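Prolyl endopeptidase (Myxococcus xanthus, PDB 2BKL) probably cleaves oligopeptides on the carboxyl side of proline, and more slowly of alanine, as a serine peptidase of the prolyl oligopeptidase (S9A) family. Local coordinates at residues D22-E30 against M622-N633; E548-A556 against L667-L675. All coordinates share one frame; numbering follows the deposited sequence.

Contact 1: D22-E30 against M622-N633; sequences DPYRWLEDE and MHARKFVAAVQN
K626 and R625, neighbours on helix 622-632, meet the loop 22-30 differently, one through charge, the other through a backbone carbonyl. K626 illustrates how several acids pay for a buried lysine: NZ is 2.7 Å from E28 OE2, taken on its anti lone pair, and 2.9 Å from D22 OD1, met on the syn side. R25 joins with NE and NH2 both on D22 OD2, while D561 adds a further acid to K626, R564 pairs with E28, and Y596 bonds D22 OD1. R625 instead holds L27 O side-on, NE and NH2 each at 2.9 Å with the oxygen in the guanidinium plane; a water links NH2 to E30 OE1. With a methionine in place of R625, L27 O would probably lose both side-chain donors, and the water its arginine partner. Farther along the helix, A629 CB sits over the centre of the Y24 ring in a CH-pi contact, 3.8 Å from the centroid, and L27 CD1 reaches the same methyl at 4.0 Å. With Y24 CG beside its own backbone N (chi1 -58°), Y24 OH reaches N633 CB. The acids round K626 probably favour its protonated form, and the charge network joins this early loop to the helix within the catalytic domain.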
loop_
_atom_site.group_PDB
_atom_site.type_symbol
_atom_site.label_atom_id
_atom_site.label_comp_id
_atom_site.label_asym_id
_atom_site.label_seq_id
_atom_site.Cartn_x
_atom_site.Cartn_y
_atom_site.Cartn_z
ATOM N N ASP A 22 -28.466 4.586 -11.418
ATOM C CA ASP A 22 -27.883 4.308 -10.110
ATOM C C ASP A 22 -28.954 3.629 -9.239
ATOM O O ASP A 22 -29.490 4.234 -8.318
ATOM C CB ASP A 22 -27.357 5.598 -9.487
ATOM C CG ASP A 22 -26.329 5.389 -8.394
ATOM O OD1 ASP A 22 -26.262 4.299 -7.755
ATOM O OD2 ASP A 22 -25.559 6.327 -8.102
ATOM N N PRO A 23 -29.294 2.387 -9.542
ATOM C CA PRO A 23 -30.425 1.743 -8.861
ATOM C C PRO A 23 -30.271 1.592 -7.370
ATOM O O PRO A 23 -31.276 1.563 -6.649
ATOM C CB PRO A 23 -30.524 0.372 -9.555
ATOM C CG PRO A 23 -29.244 0.187 -10.244
ATOM C CD PRO A 23 -28.713 1.538 -10.588
ATOM N N TYR A 24 -29.035 1.523 -6.888
ATOM C CA TYR A 24 -28.771 1.282 -5.480
ATOM C C TYR A 24 -28.165 2.505 -4.781
ATOM O O TYR A 24 -27.543 2.379 -3.749
ATOM C CB TYR A 24 -27.890 0.026 -5.331
ATOM C CG TYR A 24 -28.555 -1.157 -5.954
ATOM C CD1 TYR A 24 -29.724 -1.678 -5.431
ATOM C CD2 TYR A 24 -28.075 -1.704 -7.139
ATOM C CE1 TYR A 24 -30.366 -2.748 -6.026
ATOM C CE2 TYR A 24 -28.724 -2.760 -7.753
ATOM C CZ TYR A 24 -29.871 -3.290 -7.181
ATOM O OH TYR A 24 -30.521 -4.330 -7.808
ATOM N N ARG A 25 -28.419 3.690 -5.328
ATOM C CA ARG A 25 -28.048 4.961 -4.700
ATOM C C ARG A 25 -28.369 5.018 -3.199
ATOM O O ARG A 25 -27.591 5.566 -2.409
ATOM C CB ARG A 25 -28.726 6.105 -5.443
ATOM C CG ARG A 25 -28.565 7.488 -4.813
ATOM C CD ARG A 25 -27.166 8.030 -4.845
ATOM N NE ARG A 25 -26.709 8.188 -6.198
ATOM C CZ ARG A 25 -27.071 9.151 -7.035
ATOM N NH1 ARG A 25 -27.811 10.173 -6.609
ATOM N NH2 ARG A 25 -26.648 9.147 -8.291
ATOM N N TRP A 26 -29.499 4.457 -2.784
ATOM C CA TRP A 26 -29.915 4.537 -1.398
ATOM C C TRP A 26 -28.952 3.889 -0.424
ATOM O O TRP A 26 -28.908 4.265 0.743
ATOM C CB TRP A 26 -31.360 4.007 -1.221
ATOM C CG TRP A 26 -31.549 2.523 -1.292
ATOM C CD1 TRP A 26 -31.794 1.763 -2.410
ATOM C CD2 TRP A 26 -31.557 1.617 -0.189
ATOM N NE1 TRP A 26 -31.922 0.440 -2.058
ATOM C CE2 TRP A 26 -31.799 0.319 -0.701
ATOM C CE3 TRP A 26 -31.379 1.760 1.183
ATOM C CZ2 TRP A 26 -31.862 -0.811 0.120
ATOM C CZ3 TRP A 26 -31.436 0.633 1.993
ATOM C CH2 TRP A 26 -31.679 -0.634 1.456
ATOM N N LEU A 27 -28.167 2.919 -0.905
ATOM C CA LEU A 27 -27.167 2.274 -0.058
ATOM C C LEU A 27 -25.937 3.111 0.215
ATOM O O LEU A 27 -25.093 2.700 1.029
ATOM C CB LEU A 27 -26.698 0.966 -0.703
ATOM C CG LEU A 27 -27.748 -0.138 -0.787
ATOM C CD1 LEU A 27 -27.222 -1.279 -1.609
ATOM C CD2 LEU A 27 -28.092 -0.629 0.601
ATOM N N GLU A 28 -25.809 4.285 -0.394
ATOM C CA GLU A 28 -24.617 5.125 -0.150
ATOM C C GLU A 28 -24.519 5.660 1.271
ATOM O O GLU A 28 -23.446 5.720 1.836
ATOM C CB GLU A 28 -24.507 6.279 -1.150
ATOM C CG GLU A 28 -24.219 5.834 -2.577
ATOM C CD GLU A 28 -24.062 6.963 -3.582
ATOM O OE1 GLU A 28 -24.208 8.136 -3.191
ATOM O OE2 GLU A 28 -23.795 6.666 -4.777
ATOM N N ASP A 29 -25.649 6.045 1.848
ATOM C CA ASP A 29 -25.663 6.755 3.122
ATOM C C ASP A 29 -25.733 5.746 4.256
ATOM O O ASP A 29 -26.787 5.211 4.566
ATOM C CB ASP A 29 -26.848 7.709 3.157
ATOM C CG ASP A 29 -26.884 8.540 4.422
ATOM O OD1 ASP A 29 -25.916 8.481 5.216
ATOM O OD2 ASP A 29 -27.851 9.283 4.683
ATOM N N GLU A 30 -24.595 5.494 4.882
ATOM C CA GLU A 30 -24.512 4.495 5.930
ATOM C C GLU A 30 -25.169 4.969 7.228
ATOM O O GLU A 30 -25.349 4.183 8.156
ATOM C CB GLU A 30 -23.045 4.079 6.184
ATOM C CG GLU A 30 -22.174 5.040 6.991
ATOM C CD GLU A 30 -21.812 6.339 6.284
ATOM O OE1 GLU A 30 -21.963 6.433 5.042
ATOM O OE2 GLU A 30 -21.367 7.290 6.985
ATOM N N MET A 622 -19.347 2.204 0.555
ATOM C CA MET A 622 -20.563 2.158 -0.259
ATOM C C MET A 622 -20.331 1.402 -1.588
ATOM O O MET A 622 -21.252 0.825 -2.130
ATOM C CB MET A 622 -21.131 3.558 -0.519
ATOM C CG MET A 622 -20.344 4.427 -1.481
ATOM S SD MET A 622 -20.781 4.110 -3.178
ATOM C CE MET A 622 -19.966 5.430 -4.043
ATOM N N HIS A 623 -19.116 1.429 -2.122
ATOM C CA HIS A 623 -18.865 0.803 -3.392
ATOM C C HIS A 623 -19.191 -0.684 -3.350
ATOM O O HIS A 623 -19.876 -1.199 -4.217
ATOM C CB HIS A 623 -17.393 0.961 -3.828
ATOM C CG HIS A 623 -16.981 2.367 -4.103
ATOM N ND1 HIS A 623 -17.175 2.977 -5.324
ATOM C CD2 HIS A 623 -16.372 3.292 -3.306
ATOM C CE1 HIS A 623 -16.685 4.204 -5.272
ATOM N NE2 HIS A 623 -16.202 4.422 -4.058
ATOM N N ALA A 624 -18.716 -1.367 -2.319
ATOM C CA ALA A 624 -18.951 -2.795 -2.189
ATOM C C ALA A 624 -20.442 -3.080 -1.979
ATOM O O ALA A 624 -20.970 -4.048 -2.473
ATOM C CB ALA A 624 -18.119 -3.314 -1.023
ATOM N N ARG A 625 -21.139 -2.231 -1.239
ATOM C CA ARG A 625 -22.570 -2.456 -1.034
ATOM C C ARG A 625 -23.345 -2.366 -2.337
ATOM O O ARG A 625 -24.158 -3.241 -2.657
ATOM C CB ARG A 625 -23.157 -1.442 -0.052
ATOM C CG ARG A 625 -22.577 -1.444 1.347
ATOM C CD ARG A 625 -23.446 -0.725 2.410
ATOM N NE ARG A 625 -23.429 0.730 2.285
ATOM C CZ ARG A 625 -22.582 1.567 2.875
ATOM N NH1 ARG A 625 -21.603 1.124 3.632
ATOM N NH2 ARG A 625 -22.713 2.886 2.701
ATOM N N LYS A 626 -23.141 -1.299 -3.082
ATOM C CA LYS A 626 -23.871 -1.124 -4.339
ATOM C C LYS A 626 -23.543 -2.242 -5.347
ATOM O O LYS A 626 -24.439 -2.731 -6.057
ATOM C CB LYS A 626 -23.611 0.236 -4.948
ATOM C CG LYS A 626 -24.121 1.418 -4.112
ATOM C CD LYS A 626 -24.464 2.638 -4.943
ATOM C CE LYS A 626 -23.312 3.168 -5.742
ATOM N NZ LYS A 626 -23.654 4.473 -6.420
ATOM N N PHE A 627 -22.266 -2.623 -5.437
ATOM C CA PHE A 627 -21.874 -3.632 -6.401
ATOM C C PHE A 627 -22.446 -4.982 -6.028
ATOM O O PHE A 627 -22.946 -5.678 -6.902
ATOM C CB PHE A 627 -20.351 -3.679 -6.539
ATOM C CG PHE A 627 -19.856 -4.533 -7.673
ATOM C CD1 PHE A 627 -19.931 -4.073 -8.975
ATOM C CD2 PHE A 627 -19.318 -5.806 -7.440
ATOM C CE1 PHE A 627 -19.415 -4.814 -10.018
ATOM C CE2 PHE A 627 -18.835 -6.573 -8.489
ATOM C CZ PHE A 627 -18.902 -6.091 -9.768
ATOM N N VAL A 628 -22.377 -5.372 -4.753
ATOM C CA VAL A 628 -22.927 -6.682 -4.345
ATOM C C VAL A 628 -24.423 -6.738 -4.610
ATOM O O VAL A 628 -24.947 -7.757 -5.075
ATOM C CB VAL A 628 -22.572 -7.092 -2.904
ATOM C CG1 VAL A 628 -23.492 -6.524 -1.888
ATOM C CG2 VAL A 628 -22.578 -8.633 -2.790
ATOM N N ALA A 629 -25.130 -5.638 -4.355
ATOM C CA ALA A 629 -26.545 -5.579 -4.662
ATOM C C ALA A 629 -26.824 -5.785 -6.140
ATOM O O ALA A 629 -27.698 -6.559 -6.514
ATOM C CB ALA A 629 -27.120 -4.260 -4.221
ATOM N N ALA A 630 -26.016 -5.162 -6.987
ATOM C CA ALA A 630 -26.176 -5.287 -8.438
ATOM C C ALA A 630 -25.927 -6.735 -8.909
ATOM O O ALA A 630 -26.644 -7.260 -9.744
ATOM C CB ALA A 630 -25.253 -4.312 -9.141
ATOM N N VAL A 631 -24.917 -7.382 -8.349
ATOM C CA VAL A 631 -24.586 -8.747 -8.741
ATOM C C VAL A 631 -25.638 -9.755 -8.222
ATOM O O VAL A 631 -26.075 -10.651 -8.959
ATOM C CB VAL A 631 -23.158 -9.107 -8.295
ATOM C CG1 VAL A 631 -22.865 -10.563 -8.529
ATOM C CG2 VAL A 631 -22.152 -8.234 -9.026
ATOM N N GLN A 632 -26.042 -9.611 -6.957
ATOM C CA GLN A 632 -27.043 -10.512 -6.372
ATOM C C GLN A 632 -28.333 -10.476 -7.168
ATOM O O GLN A 632 -28.964 -11.497 -7.365
ATOM C CB GLN A 632 -27.365 -10.151 -4.912
ATOM C CG GLN A 632 -26.223 -10.469 -3.958
ATOM C CD GLN A 632 -26.496 -10.083 -2.531
ATOM O OE1 GLN A 632 -27.401 -9.307 -2.247
ATOM N NE2 GLN A 632 -25.677 -10.604 -1.612
ATOM N N ASN A 633 -28.702 -9.293 -7.640
ATOM C CA ASN A 633 -29.981 -9.079 -8.276
ATOM C C ASN A 633 -29.922 -9.066 -9.781
ATOM O O ASN A 633 -30.923 -8.734 -10.433
ATOM C CB ASN A 633 -30.598 -7.809 -7.704
ATOM C CG ASN A 633 -31.012 -8.019 -6.252
ATOM O OD1 ASN A 633 -32.008 -8.690 -5.985
ATOM N ND2 ASN A 633 -30.189 -7.549 -5.322
HETATM O O HOH W 1 -20.527 4.612 3.476
#

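Contact 2: E548-A556 against L667-L675; sequences ELYGAVVCA and LYSFLFQVL
A552 CB is a small bump on strand 552-556, and four side chains of the C-terminal helix region close round it. V674 CG2 comes nearest, at 3.5 Å; L675 CD2 follows at 4.0 Å, and F670 CE2 and L671 CD2 each stand 4.2 Å away. The methyl thus fits among two leucine tips, a valine methyl and one corner of a phenyl ring. Two residues on, V554 presents a wider, forked bump. Its CG1, anti to the backbone N (chi1 -176°), meets L667 CD1 at 4.1 Å, whereas CG2 approaches F670 CE2 at 4.0 Å and also touches L671 CD2. L671 CD2 therefore reaches both strand residues, while F670 and V554 pass alongside one another, pointing opposite ways. The case exemplifies a helix laid along a parallel sheet, here in an alpha/beta-hydrolase domain: strand 552-556 lies between the parallel strands 527-532 and 607-613, and the 667-674 part of helix 657-674 runs nearly antiparallel to it, the segment axes 9.6 Å apart at closest and 164° between their directions. L671 also touches A528 and F670 touches L609, so the helix spans both neighbouring strands. V674 CG2 rests on one face of the F670 ring, nearer its margin than its middle. Just before the strand, G551 has no side chain, and L675 CD2 lies close to where a CB would be, 4.1 Å from G551 C.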
loop_
_atom_site.group_PDB
_atom_site.type_symbol
_atom_site.label_atom_id
_atom_site.label_comp_id
_atom_site.label_asym_id
_atom_site.label_seq_id
_atom_site.Cartn_x
_atom_site.Cartn_y
_atom_site.Cartn_z
ATOM N N GLU A 548 -16.635 -14.806 -18.403
ATOM C CA GLU A 548 -16.353 -16.156 -18.844
ATOM C C GLU A 548 -14.941 -16.636 -18.606
ATOM O O GLU A 548 -14.690 -17.828 -18.663
ATOM C CB GLU A 548 -16.744 -16.318 -20.321
ATOM C CG GLU A 548 -15.803 -15.682 -21.323
ATOM C CD GLU A 548 -15.921 -14.159 -21.499
ATOM O OE1 GLU A 548 -16.785 -13.485 -20.885
ATOM O OE2 GLU A 548 -15.171 -13.629 -22.348
ATOM N N LEU A 549 -14.015 -15.732 -18.328
ATOM C CA LEU A 549 -12.620 -16.137 -18.064
ATOM C C LEU A 549 -12.371 -16.626 -16.637
ATOM O O LEU A 549 -11.314 -17.189 -16.376
ATOM C CB LEU A 549 -11.656 -14.983 -18.340
ATOM C CG LEU A 549 -11.534 -14.435 -19.742
ATOM C CD1 LEU A 549 -10.532 -13.288 -19.810
ATOM C CD2 LEU A 549 -11.127 -15.523 -20.713
ATOM N N TYR A 550 -13.314 -16.408 -15.732
ATOM C CA TYR A 550 -13.085 -16.534 -14.299
ATOM C C TYR A 550 -14.135 -17.396 -13.619
ATOM O O TYR A 550 -15.315 -17.357 -13.988
ATOM C CB TYR A 550 -13.087 -15.142 -13.659
ATOM C CG TYR A 550 -12.207 -14.134 -14.383
ATOM C CD1 TYR A 550 -10.819 -14.224 -14.319
ATOM C CD2 TYR A 550 -12.749 -13.108 -15.141
ATOM C CE1 TYR A 550 -10.026 -13.321 -14.969
ATOM C CE2 TYR A 550 -11.967 -12.187 -15.823
ATOM C CZ TYR A 550 -10.586 -12.301 -15.736
ATOM O OH TYR A 550 -9.799 -11.427 -16.421
ATOM N N GLY A 551 -13.705 -18.193 -12.646
ATOM C CA GLY A 551 -14.588 -19.002 -11.835
ATOM C C GLY A 551 -15.027 -18.325 -10.541
ATOM O O GLY A 551 -16.152 -18.554 -10.048
ATOM N N ALA A 552 -14.153 -17.493 -9.986
ATOM C CA ALA A 552 -14.454 -16.803 -8.734
ATOM C C ALA A 552 -13.674 -15.503 -8.641
ATOM O O ALA A 552 -12.607 -15.343 -9.267
ATOM C CB ALA A 552 -14.163 -17.697 -7.567
ATOM N N VAL A 553 -14.207 -14.588 -7.842
ATOM C CA VAL A 553 -13.622 -13.262 -7.647
ATOM C C VAL A 553 -13.666 -12.958 -6.167
ATOM O O VAL A 553 -14.730 -13.095 -5.523
ATOM C CB VAL A 553 -14.430 -12.204 -8.384
ATOM C CG1 VAL A 553 -13.957 -10.782 -8.091
ATOM C CG2 VAL A 553 -14.460 -12.450 -9.885
ATOM N N VAL A 554 -12.544 -12.530 -5.628
ATOM C CA VAL A 554 -12.443 -11.997 -4.275
ATOM C C VAL A 554 -12.063 -10.523 -4.412
ATOM O O VAL A 554 -11.010 -10.201 -4.963
ATOM C CB VAL A 554 -11.419 -12.750 -3.405
ATOM C CG1 VAL A 554 -11.447 -12.190 -1.976
ATOM C CG2 VAL A 554 -11.712 -14.249 -3.397
ATOM N N CYS A 555 -12.923 -9.638 -3.892
ATOM C CA CYS A 555 -12.827 -8.192 -4.170
ATOM C C CYS A 555 -12.795 -7.519 -2.818
ATOM O O CYS A 555 -13.789 -7.545 -2.093
ATOM C CB CYS A 555 -14.036 -7.768 -5.013
ATOM S SG CYS A 555 -14.134 -6.028 -5.393
ATOM N N ALA A 556 -11.669 -6.935 -2.439
ATOM C CA ALA A 556 -11.471 -6.335 -1.119
ATOM C C ALA A 556 -11.466 -4.824 -1.170
ATOM O O ALA A 556 -10.912 -4.201 -2.091
ATOM C CB ALA A 556 -10.163 -6.822 -0.485
ATOM N N LEU A 667 -11.742 -16.761 3.141
ATOM C CA LEU A 667 -11.315 -16.618 1.761
ATOM C C LEU A 667 -11.053 -17.952 1.132
ATOM O O LEU A 667 -11.613 -18.260 0.086
ATOM C CB LEU A 667 -10.046 -15.750 1.702
ATOM C CG LEU A 667 -9.607 -15.235 0.323
ATOM C CD1 LEU A 667 -8.661 -14.010 0.498
ATOM C CD2 LEU A 667 -8.954 -16.280 -0.515
ATOM N N TYR A 668 -10.223 -18.776 1.767
ATOM C CA TYR A 668 -9.784 -20.010 1.124
ATOM C C TYR A 668 -10.878 -21.072 1.160
ATOM O O TYR A 668 -10.998 -21.849 0.205
ATOM C CB TYR A 668 -8.389 -20.490 1.629
ATOM C CG TYR A 668 -7.287 -19.601 1.050
ATOM C CD1 TYR A 668 -6.867 -19.776 -0.255
ATOM C CD2 TYR A 668 -6.682 -18.593 1.801
ATOM C CE1 TYR A 668 -5.886 -18.954 -0.824
ATOM C CE2 TYR A 668 -5.672 -17.770 1.245
ATOM C CZ TYR A 668 -5.288 -17.969 -0.080
ATOM O OH TYR A 668 -4.327 -17.171 -0.696
ATOM N N SER A 669 -11.732 -21.084 2.187
ATOM C CA SER A 669 -12.870 -21.993 2.173
ATOM C C SER A 669 -13.912 -21.618 1.087
ATOM O O SER A 669 -14.452 -22.507 0.448
ATOM C CB SER A 669 -13.456 -22.196 3.573
ATOM O OG SER A 669 -14.180 -21.076 4.041
ATOM N N PHE A 670 -14.129 -20.325 0.825
ATOM C CA PHE A 670 -14.921 -19.851 -0.310
ATOM C C PHE A 670 -14.347 -20.407 -1.614
ATOM O O PHE A 670 -15.056 -20.964 -2.441
ATOM C CB PHE A 670 -14.938 -18.309 -0.318
ATOM C CG PHE A 670 -15.426 -17.690 -1.606
ATOM C CD1 PHE A 670 -16.790 -17.630 -1.919
ATOM C CD2 PHE A 670 -14.529 -17.132 -2.490
ATOM C CE1 PHE A 670 -17.236 -17.026 -3.104
ATOM C CE2 PHE A 670 -14.946 -16.551 -3.643
ATOM C CZ PHE A 670 -16.312 -16.497 -3.962
ATOM N N LEU A 671 -13.042 -20.265 -1.787
ATOM C CA LEU A 671 -12.397 -20.738 -3.001
ATOM C C LEU A 671 -12.534 -22.248 -3.162
ATOM O O LEU A 671 -12.826 -22.736 -4.275
ATOM C CB LEU A 671 -10.925 -20.300 -3.063
ATOM C CG LEU A 671 -10.707 -18.788 -3.220
ATOM C CD1 LEU A 671 -9.226 -18.481 -3.300
ATOM C CD2 LEU A 671 -11.425 -18.239 -4.454
ATOM N N PHE A 672 -12.296 -22.987 -2.076
ATOM C CA PHE A 672 -12.367 -24.445 -2.139
ATOM C C PHE A 672 -13.763 -24.848 -2.554
ATOM O O PHE A 672 -13.924 -25.801 -3.299
ATOM C CB PHE A 672 -12.061 -25.073 -0.773
ATOM C CG PHE A 672 -10.621 -25.076 -0.384
ATOM C CD1 PHE A 672 -9.606 -24.901 -1.315
ATOM C CD2 PHE A 672 -10.272 -25.314 0.929
ATOM C CE1 PHE A 672 -8.264 -24.937 -0.915
ATOM C CE2 PHE A 672 -8.942 -25.331 1.324
ATOM C CZ PHE A 672 -7.946 -25.152 0.387
ATOM N N GLN A 673 -14.785 -24.153 -2.051
ATOM C CA GLN A 673 -16.175 -24.458 -2.409
ATOM C C GLN A 673 -16.439 -24.179 -3.873
ATOM O O GLN A 673 -16.879 -25.050 -4.629
ATOM C CB GLN A 673 -17.151 -23.655 -1.546
ATOM C CG GLN A 673 -18.615 -23.794 -1.952
ATOM C CD GLN A 673 -19.187 -25.161 -1.707
ATOM O OE1 GLN A 673 -20.010 -25.640 -2.507
ATOM N NE2 GLN A 673 -18.789 -25.799 -0.615
ATOM N N VAL A 674 -16.154 -22.952 -4.306
ATOM C CA VAL A 674 -16.649 -22.502 -5.601
ATOM C C VAL A 674 -15.799 -22.992 -6.760
ATOM O O VAL A 674 -16.310 -23.093 -7.868
ATOM C CB VAL A 674 -16.849 -20.948 -5.638
ATOM C CG1 VAL A 674 -17.819 -20.527 -4.570
ATOM C CG2 VAL A 674 -15.559 -20.214 -5.508
ATOM N N LEU A 675 -14.535 -23.334 -6.519
ATOM C CA LEU A 675 -13.692 -23.972 -7.535
ATOM C C LEU A 675 -13.668 -25.508 -7.397
ATOM O O LEU A 675 -12.933 -26.185 -8.148
ATOM C CB LEU A 675 -12.287 -23.424 -7.471
ATOM C CG LEU A 675 -12.158 -21.905 -7.575
ATOM C CD1 LEU A 675 -10.678 -21.541 -7.502
ATOM C CD2 LEU A 675 -12.818 -21.291 -8.815
#

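Along the chain the two contacts interleave: 22-30, 548-556, 622-633, then 667-675. Their centres are 21 Å apart and their nearest atoms about 6 Å, without touching. Both involve the eight-stranded mixed sheet of the alpha/beta-hydrolase domain. Strand 552-556 belongs to it, and helix 622-632 packs on strands 607-613 and 641-646; strand 607-613 is thus touched by residues of both contacts. Contact 2 joins parts of the later chain, whereas contact 1, across some 590 intervening residues, joins the two ends of the chain that, as in other prolyl oligopeptidases, probably build this domain together, with the propeller between them.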